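Chitosanase (Bacillus subtilis subsp. subtilis str. 168, PDB 7C6D) hydrolyses internal beta-1,4 linkages between glucosamine units of partly acetylated chitosan, as a secreted family 46 glycosidase. Local coordinates at residues N66-K71 and A94-S99; D191-A196 and E203-V208. The protein carries 1 engineered substitution. All coordinates share one frame; numbering follows the deposited sequence.

Contact 1: N66-K71 and A94-S99; sequences NNKLKK and ASAWKS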
loop_
_atom_site.group_PDB
_atom_site.type_symbol
_atom_site.label_atom_id
_atom_site.label_comp_id
_atom_site.label_asym_id
_atom_site.label_seq_id
_atom_site.Cartn_x
_atom_site.Cartn_y
_atom_site.Cartn_z
ATOM N N ASN A 66 -0.389 23.613 15.021
ATOM C CA ASN A 66 -0.948 23.501 16.373
ATOM C C ASN A 66 -2.222 22.658 16.411
ATOM O O ASN A 66 -3.129 22.900 17.217
ATOM C CB ASN A 66 -1.136 24.882 17.005
ATOM C CG ASN A 66 0.170 25.614 17.124
ATOM O OD1 ASN A 66 1.228 24.984 17.208
ATOM N ND2 ASN A 66 0.121 26.941 17.124
ATOM N N ASN A 67 -2.295 21.675 15.522
ATOM C CA ASN A 67 -3.412 20.749 15.437
ATOM C C ASN A 67 -3.335 19.725 16.573
ATOM O O ASN A 67 -2.378 19.690 17.354
ATOM C CB ASN A 67 -3.406 20.077 14.071
ATOM C CG ASN A 67 -2.161 19.232 13.865
ATOM O OD1 ASN A 67 -2.040 18.145 14.437
ATOM N ND2 ASN A 67 -1.209 19.743 13.095
ATOM N N LYS A 68 -4.349 18.856 16.655
ATOM C CA LYS A 68 -4.445 17.919 17.769
ATOM C C LYS A 68 -3.381 16.828 17.742
ATOM O O LYS A 68 -3.197 16.147 18.756
ATOM C CB LYS A 68 -5.830 17.260 17.811
ATOM C CG LYS A 68 -6.062 16.206 16.746
ATOM C CD LYS A 68 -7.469 15.634 16.842
ATOM C CE LYS A 68 -8.497 16.620 16.337
ATOM N NZ LYS A 68 -9.878 16.155 16.672
ATOM N N LEU A 69 -2.704 16.627 16.617
ATOM C CA LEU A 69 -1.649 15.620 16.538
ATOM C C LEU A 69 -0.247 16.181 16.742
ATOM O O LEU A 69 0.700 15.396 16.898
ATOM C CB LEU A 69 -1.707 14.877 15.197
ATOM C CG LEU A 69 -3.005 14.107 14.933
ATOM C CD1 LEU A 69 -3.015 13.553 13.520
ATOM C CD2 LEU A 69 -3.206 12.990 15.943
ATOM N N LYS A 70 -0.094 17.508 16.755
ATOM C CA LYS A 70 1.232 18.114 16.860
ATOM C C LYS A 70 2.006 17.596 18.066
ATOM O O LYS A 70 3.210 17.320 17.967
ATOM C CB LYS A 70 1.118 19.633 16.935
ATOM C CG LYS A 70 2.443 20.308 17.253
ATOM C CD LYS A 70 2.312 21.798 17.531
ATOM C CE LYS A 70 3.670 22.385 17.878
ATOM N NZ LYS A 70 3.577 23.830 18.231
ATOM N N LYS A 71 1.334 17.449 19.216
ATOM C CA LYS A 71 2.043 17.060 20.431
ATOM C C LYS A 71 2.651 15.669 20.337
ATOM O O LYS A 71 3.528 15.340 21.144
ATOM C CB LYS A 71 1.128 17.158 21.651
ATOM C CG LYS A 71 0.098 16.047 21.739
ATOM C CD LYS A 71 -0.552 16.021 23.118
ATOM C CE LYS A 71 -1.346 14.742 23.350
ATOM N NZ LYS A 71 -1.822 14.635 24.751
ATOM N N ALA A 94 -4.527 7.261 18.618
ATOM C CA ALA A 94 -5.438 6.529 17.743
ATOM C C ALA A 94 -6.797 7.209 17.678
ATOM O O ALA A 94 -7.379 7.353 16.597
ATOM C CB ALA A 94 -5.578 5.081 18.217
ATOM N N SER A 95 -7.317 7.642 18.827
ATOM C CA SER A 95 -8.608 8.321 18.837
ATOM C C SER A 95 -8.535 9.661 18.117
ATOM O O SER A 95 -9.470 10.037 17.404
ATOM C CB SER A 95 -9.086 8.515 20.276
ATOM O OG SER A 95 -10.390 9.060 20.296
ATOM N N ALA A 96 -7.430 10.391 18.286
ATOM C CA ALA A 96 -7.287 11.676 17.612
ATOM C C ALA A 96 -7.212 11.495 16.102
ATOM O O ALA A 96 -7.857 12.231 15.345
ATOM C CB ALA A 96 -6.048 12.406 18.140
ATOM N N TRP A 97 -6.425 10.521 15.649
ATOM C CA TRP A 97 -6.349 10.249 14.220
ATOM C C TRP A 97 -7.725 9.894 13.671
ATOM O O TRP A 97 -8.171 10.459 12.667
ATOM C CB TRP A 97 -5.340 9.122 13.976
ATOM C CG TRP A 97 -5.122 8.789 12.519
ATOM C CD1 TRP A 97 -6.044 8.282 11.635
ATOM C CD2 TRP A 97 -3.899 8.929 11.782
ATOM N NE1 TRP A 97 -5.469 8.124 10.393
ATOM C CE2 TRP A 97 -4.155 8.516 10.457
ATOM C CE3 TRP A 97 -2.620 9.393 12.109
ATOM C CZ2 TRP A 97 -3.176 8.539 9.470
ATOM C CZ3 TRP A 97 -1.649 9.404 11.130
ATOM C CH2 TRP A 97 -1.933 8.984 9.823
ATOM N N LYS A 98 -8.427 8.977 14.340
ATOM C CA LYS A 98 -9.754 8.586 13.869
ATOM C C LYS A 98 -10.709 9.776 13.815
ATOM O O LYS A 98 -11.539 9.873 12.899
ATOM C CB LYS A 98 -10.318 7.479 14.756
ATOM C CG LYS A 98 -11.656 6.954 14.262
ATOM C CD LYS A 98 -12.231 5.903 15.190
ATOM C CE LYS A 98 -13.610 5.474 14.711
ATOM N NZ LYS A 98 -14.239 4.443 15.584
ATOM N N SER A 99 -10.594 10.705 14.770
ATOM C CA SER A 99 -11.496 11.850 14.811
ATOM C C SER A 99 -11.345 12.743 13.593
ATOM O O SER A 99 -12.256 13.524 13.294
ATOM C CB SER A 99 -11.249 12.672 16.077
ATOM O OG SER A 99 -10.088 13.488 15.948
#
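A hydroxyl that gives its own proton to the helix backbone also receives the ammonium of a lysine from across the contact: Lys68 NZ donates to Ser99 OG at 2.8 Å, and Ser99 OG in turn donates to Ala96 O at 2.6 Å, three residues back along helix 93-99. Handing its proton to that carbonyl leaves the serine oxygen able to accept from the lysine, and would probably make it a better acceptor. Lys68 lays CD 3.8 Å from Ala96 CB, and a bend at the next torsion (chi3 74°) turns CE and NZ toward the hydroxyl. Beneath this solvent-facing polar pair lies the apolar part. Leu69 CD2 rests on the methyl of Ala96, with CB 3.6 Å away, while its other branch comes obliquely to the Trp97 indole, CD1 to CE3 being 4.4 Å. The loop offering both side chains is a type I turn from Asn67 to Lys70, and an Asx turn is laid over it: Asn67 OD1 accepts from Leu69 N at 2.7 Å, in the carbonyl plane. Thr61 and Val64 take bonds from Asn67 ND2, tying this amide to the end of helix 52-63 and the loop after it. Trp97 turns inward from helix 93-99, where NE1 bonds to Tyr27 O and the indole meets Phe106 edge-to-face; Phe106 also touches Leu69.

Contact 2: D191-A196 and E203-V208; sequences DLMNPA and EWRESV. With GCS (2-amino-2-deoxy-beta-D-glucopyranose), chain B; GCS (2-amino-2-deoxy-beta-D-glucopyranose), chain C; GCS (2-amino-2-deoxy-beta-D-glucopyranose), chain D.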
loop_
_atom_site.group_PDB
_atom_site.type_symbol
_atom_site.label_atom_id
_atom_site.label_comp_id
_atom_site.label_asym_id
_atom_site.label_seq_id
_atom_site.Cartn_x
_atom_site.Cartn_y
_atom_site.Cartn_z
ATOM N N ASP A 191 6.743 -13.846 -1.328
ATOM C CA ASP A 191 7.272 -12.918 -0.336
ATOM C C ASP A 191 6.309 -12.740 0.833
ATOM O O ASP A 191 6.738 -12.659 1.990
ATOM C CB ASP A 191 7.556 -11.563 -0.979
ATOM C CG ASP A 191 8.306 -10.647 -0.048
ATOM O OD1 ASP A 191 9.458 -10.995 0.294
ATOM O OD2 ASP A 191 7.747 -9.612 0.371
ATOM N N LEU A 192 5.006 -12.675 0.551
ATOM C CA LEU A 192 4.022 -12.535 1.618
ATOM C C LEU A 192 3.983 -13.769 2.507
ATOM O O LEU A 192 3.743 -13.653 3.716
ATOM C CB LEU A 192 2.642 -12.281 1.012
ATOM C CG LEU A 192 2.466 -10.937 0.303
ATOM C CD1 LEU A 192 1.090 -10.883 -0.352
ATOM C CD2 LEU A 192 2.666 -9.771 1.274
ATOM N N MET A 193 4.228 -14.951 1.937
ATOM C CA MET A 193 4.178 -16.182 2.716
ATOM C C MET A 193 5.410 -16.367 3.588
ATOM O O MET A 193 5.308 -16.941 4.678
ATOM C CB MET A 193 4.025 -17.390 1.786
ATOM C CG MET A 193 2.646 -17.514 1.148
ATOM S SD MET A 193 1.333 -17.710 2.365
ATOM C CE MET A 193 1.751 -19.305 3.072
ATOM N N ASN A 194 6.578 -15.919 3.132
ATOM C CA ASN A 194 7.826 -16.092 3.880
ATOM C C ASN A 194 8.718 -14.878 3.688
ATOM O O ASN A 194 9.764 -14.950 3.032
ATOM C CB ASN A 194 8.536 -17.378 3.458
ATOM C CG ASN A 194 7.772 -18.608 3.872
ATOM O OD1 ASN A 194 7.721 -18.943 5.055
ATOM N ND2 ASN A 194 7.155 -19.277 2.910
ATOM N N PRO A 195 8.337 -13.738 4.261
ATOM C CA PRO A 195 9.139 -12.523 4.093
ATOM C C PRO A 195 10.445 -12.610 4.864
ATOM O O PRO A 195 10.585 -13.359 5.833
ATOM C CB PRO A 195 8.241 -11.427 4.673
ATOM C CG PRO A 195 7.397 -12.154 5.684
ATOM C CD PRO A 195 7.135 -13.502 5.080
ATOM N N ALA A 196 11.417 -11.815 4.415
ATOM C CA ALA A 196 12.655 -11.684 5.176
ATOM C C ALA A 196 12.396 -11.078 6.548
ATOM O O ALA A 196 13.081 -11.414 7.521
ATOM C CB ALA A 196 13.648 -10.822 4.403
ATOM N N GLU A 203 1.179 -11.638 9.845
ATOM C CA GLU A 203 0.228 -10.708 9.252
ATOM C C GLU A 203 0.181 -10.875 7.739
ATOM O O GLU A 203 -0.897 -10.971 7.138
ATOM C CB GLU A 203 0.627 -9.279 9.621
ATOM C CG GLU A 203 -0.435 -8.258 9.300
ATOM C CD GLU A 203 -1.704 -8.492 10.104
ATOM O OE1 GLU A 203 -1.599 -8.881 11.289
ATOM O OE2 GLU A 203 -2.806 -8.299 9.549
ATOM N N TRP A 204 1.350 -10.936 7.104
ATOM C CA TRP A 204 1.383 -10.977 5.648
ATOM C C TRP A 204 0.862 -12.296 5.092
ATOM O O TRP A 204 0.290 -12.319 3.998
ATOM C CB TRP A 204 2.802 -10.685 5.170
ATOM C CG TRP A 204 3.085 -9.227 5.103
ATOM C CD1 TRP A 204 2.332 -8.201 5.625
ATOM C CD2 TRP A 204 4.187 -8.617 4.438
ATOM N NE1 TRP A 204 2.911 -6.990 5.317
ATOM C CE2 TRP A 204 4.052 -7.221 4.590
ATOM C CE3 TRP A 204 5.282 -9.118 3.726
ATOM C CZ2 TRP A 204 4.972 -6.324 4.059
ATOM C CZ3 TRP A 204 6.196 -8.229 3.200
ATOM C CH2 TRP A 204 6.035 -6.846 3.364
ATOM N N ARG A 205 1.055 -13.401 5.814
ATOM C CA ARG A 205 0.506 -14.670 5.352
ATOM C C ARG A 205 -1.008 -14.595 5.205
ATOM O O ARG A 205 -1.583 -15.246 4.322
ATOM C CB ARG A 205 0.910 -15.790 6.308
ATOM C CG ARG A 205 2.305 -16.320 6.036
ATOM C CD ARG A 205 2.726 -17.354 7.059
ATOM N NE ARG A 205 3.987 -17.975 6.673
ATOM C CZ ARG A 205 4.610 -18.903 7.387
ATOM N NH1 ARG A 205 5.757 -19.419 6.956
ATOM N NH2 ARG A 205 4.080 -19.325 8.527
ATOM N N GLU A 206 -1.667 -13.801 6.042
ATOM C CA GLU A 206 -3.115 -13.664 5.954
ATOM C C GLU A 206 -3.560 -12.639 4.922
ATOM O O GLU A 206 -4.767 -12.428 4.769
ATOM C CB GLU A 206 -3.697 -13.310 7.324
ATOM C CG GLU A 206 -3.342 -14.309 8.409
ATOM C CD GLU A 206 -3.651 -15.739 8.007
ATOM O OE1 GLU A 206 -2.817 -16.633 8.279
ATOM O OE2 GLU A 206 -4.725 -15.970 7.415
ATOM N N SER A 207 -2.627 -12.023 4.198
ATOM C CA SER A 207 -2.943 -11.029 3.180
ATOM C C SER A 207 -2.819 -11.566 1.761
ATOM O O SER A 207 -3.084 -10.818 0.815
ATOM C CB SER A 207 -2.029 -9.802 3.337
ATOM O OG SER A 207 -0.716 -10.058 2.844
ATOM N N VAL A 208 -2.432 -12.836 1.587
ATOM C CA VAL A 208 -2.137 -13.365 0.254
ATOM C C VAL A 208 -3.352 -13.360 -0.660
ATOM O O VAL A 208 -3.198 -13.396 -1.885
ATOM C CB VAL A 208 -1.482 -14.770 0.303
ATOM C CG1 VAL A 208 -0.118 -14.704 0.974
ATOM C CG2 VAL A 208 -2.399 -15.789 0.982
HETATM C C1 GCS B . -8.732 -9.826 6.492
HETATM C C2 GCS B . -7.375 -10.108 5.869
HETATM C C3 GCS B . -6.353 -9.101 6.378
HETATM C C4 GCS B . -6.815 -7.640 6.281
HETATM C C5 GCS B . -8.280 -7.481 6.695
HETATM C C6 GCS B . -8.851 -6.153 6.215
HETATM N N2 GCS B . -6.926 -11.448 6.214
HETATM O O1 GCS B . -9.701 -10.730 5.967
HETATM O O3 GCS B . -5.154 -9.305 5.623
HETATM O O4 GCS B . -6.099 -6.875 7.176
HETATM O O5 GCS B . -9.098 -8.498 6.117
HETATM O O6 GCS B . -10.190 -6.008 6.701
HETATM C C1 GCS C . -0.616 -3.320 6.435
HETATM C C2 GCS C . 0.632 -4.007 5.890
HETATM C C3 GCS C . 1.865 -3.121 6.060
HETATM C C4 GCS C . 1.738 -1.773 5.348
HETATM C C5 GCS C . 0.293 -1.250 5.388
HETATM C C6 GCS C . -0.379 -1.337 4.011
HETATM N N2 GCS C . 0.838 -5.268 6.587
HETATM O O3 GCS C . 2.992 -3.842 5.553
HETATM O O4 GCS C . 2.558 -0.781 5.851
HETATM O O5 GCS C . -0.523 -1.891 6.387
HETATM O O6 GCS C . -1.737 -0.878 4.083
HETATM C C1 GCS D . -5.249 -5.893 6.585
HETATM C C2 GCS D . -4.807 -4.883 7.634
HETATM C C3 GCS D . -3.885 -3.877 6.958
HETATM C C4 GCS D . -2.658 -4.600 6.394
HETATM C C5 GCS D . -3.160 -5.685 5.438
HETATM C C6 GCS D . -2.034 -6.528 4.841
HETATM N N2 GCS D . -5.947 -4.202 8.233
HETATM O O3 GCS D . -3.519 -2.867 7.895
HETATM O O4 GCS D . -1.789 -3.771 5.717
HETATM O O5 GCS D . -4.083 -6.551 6.100
HETATM O O6 GCS D . -1.342 -7.274 5.849
#
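Arg205 NE donates to Met193 O at 2.6 Å with an N-H...O angle of 165°, a short and nearly straight bond received in the carbonyl plane. The next guanidinium nitrogen, Arg205 NH1, bonds to Asn194 OD1 at 2.8 Å. Both acceptors lie close to the guanidinium plane, at its edge, yet the Asn194 amide stands almost upright to it (87°), so that NH1 approaches this oxygen tilted from the amide plane. Two neighbouring N-H groups thus fix the rotation of the guanidinium just where helix 177-193 runs out, Asn194 being the first residue to leave helical angles. Alongside, the sulfur of Met193 lies 3.6 Å from Val208 CG1, brought there by the bend at chi2 (-61°). Leu192 fills the middle: its CD2 sits over one face of the Trp204 indole, offset toward the rim and 3.6 Å from CE3, while its CB meets Val208 CG1.

This packing backs the chitosan-binding cleft of the family 46 fold, a member of the lysozyme clan. On the far side of the indole from Pro195, whose CB approaches CE3, Trp204 NE1 donates to O3 of the chain C glucosamine at 3.2 Å. The side chain of Asp35, probably the nucleophile as in related enzymes, lies about 6 Å from that of Trp204. Farther along the sugars, Glu206 O accepts from N2 of the chain B glucosamine at 2.8 Å. The turn from Arg205 to Val208 that presents this carbonyl is tied back to the residue before it: Ser207 OG donates to a lone pair of Trp204 O at 2.7 Å, and Ser207 N uses the same oxygen. Gln146, on helix 134-147, is a further partner of Ser207 OG.

From the N terminus, the chain first closes contact 1: the loop between helices 52-63 and 73-82 meets helix 93-99 after 22 intervening residues, eleven of them helical. Helix 73-82 thus lies inside this closed loop. Contact 2 follows in series, neither nested in contact 1 nor crossing it, and closes a much tighter loop of six residues between the end of helix 177-193 and helix 201-205 with the turn after it. Their centres are 31 Å apart and their nearest atoms about 16 Å, so no direct touch couples them. Contact 2 borders the bound glucosamines, whereas in contact 1 the Trp97 side chain remains about 10 Å from a sugar.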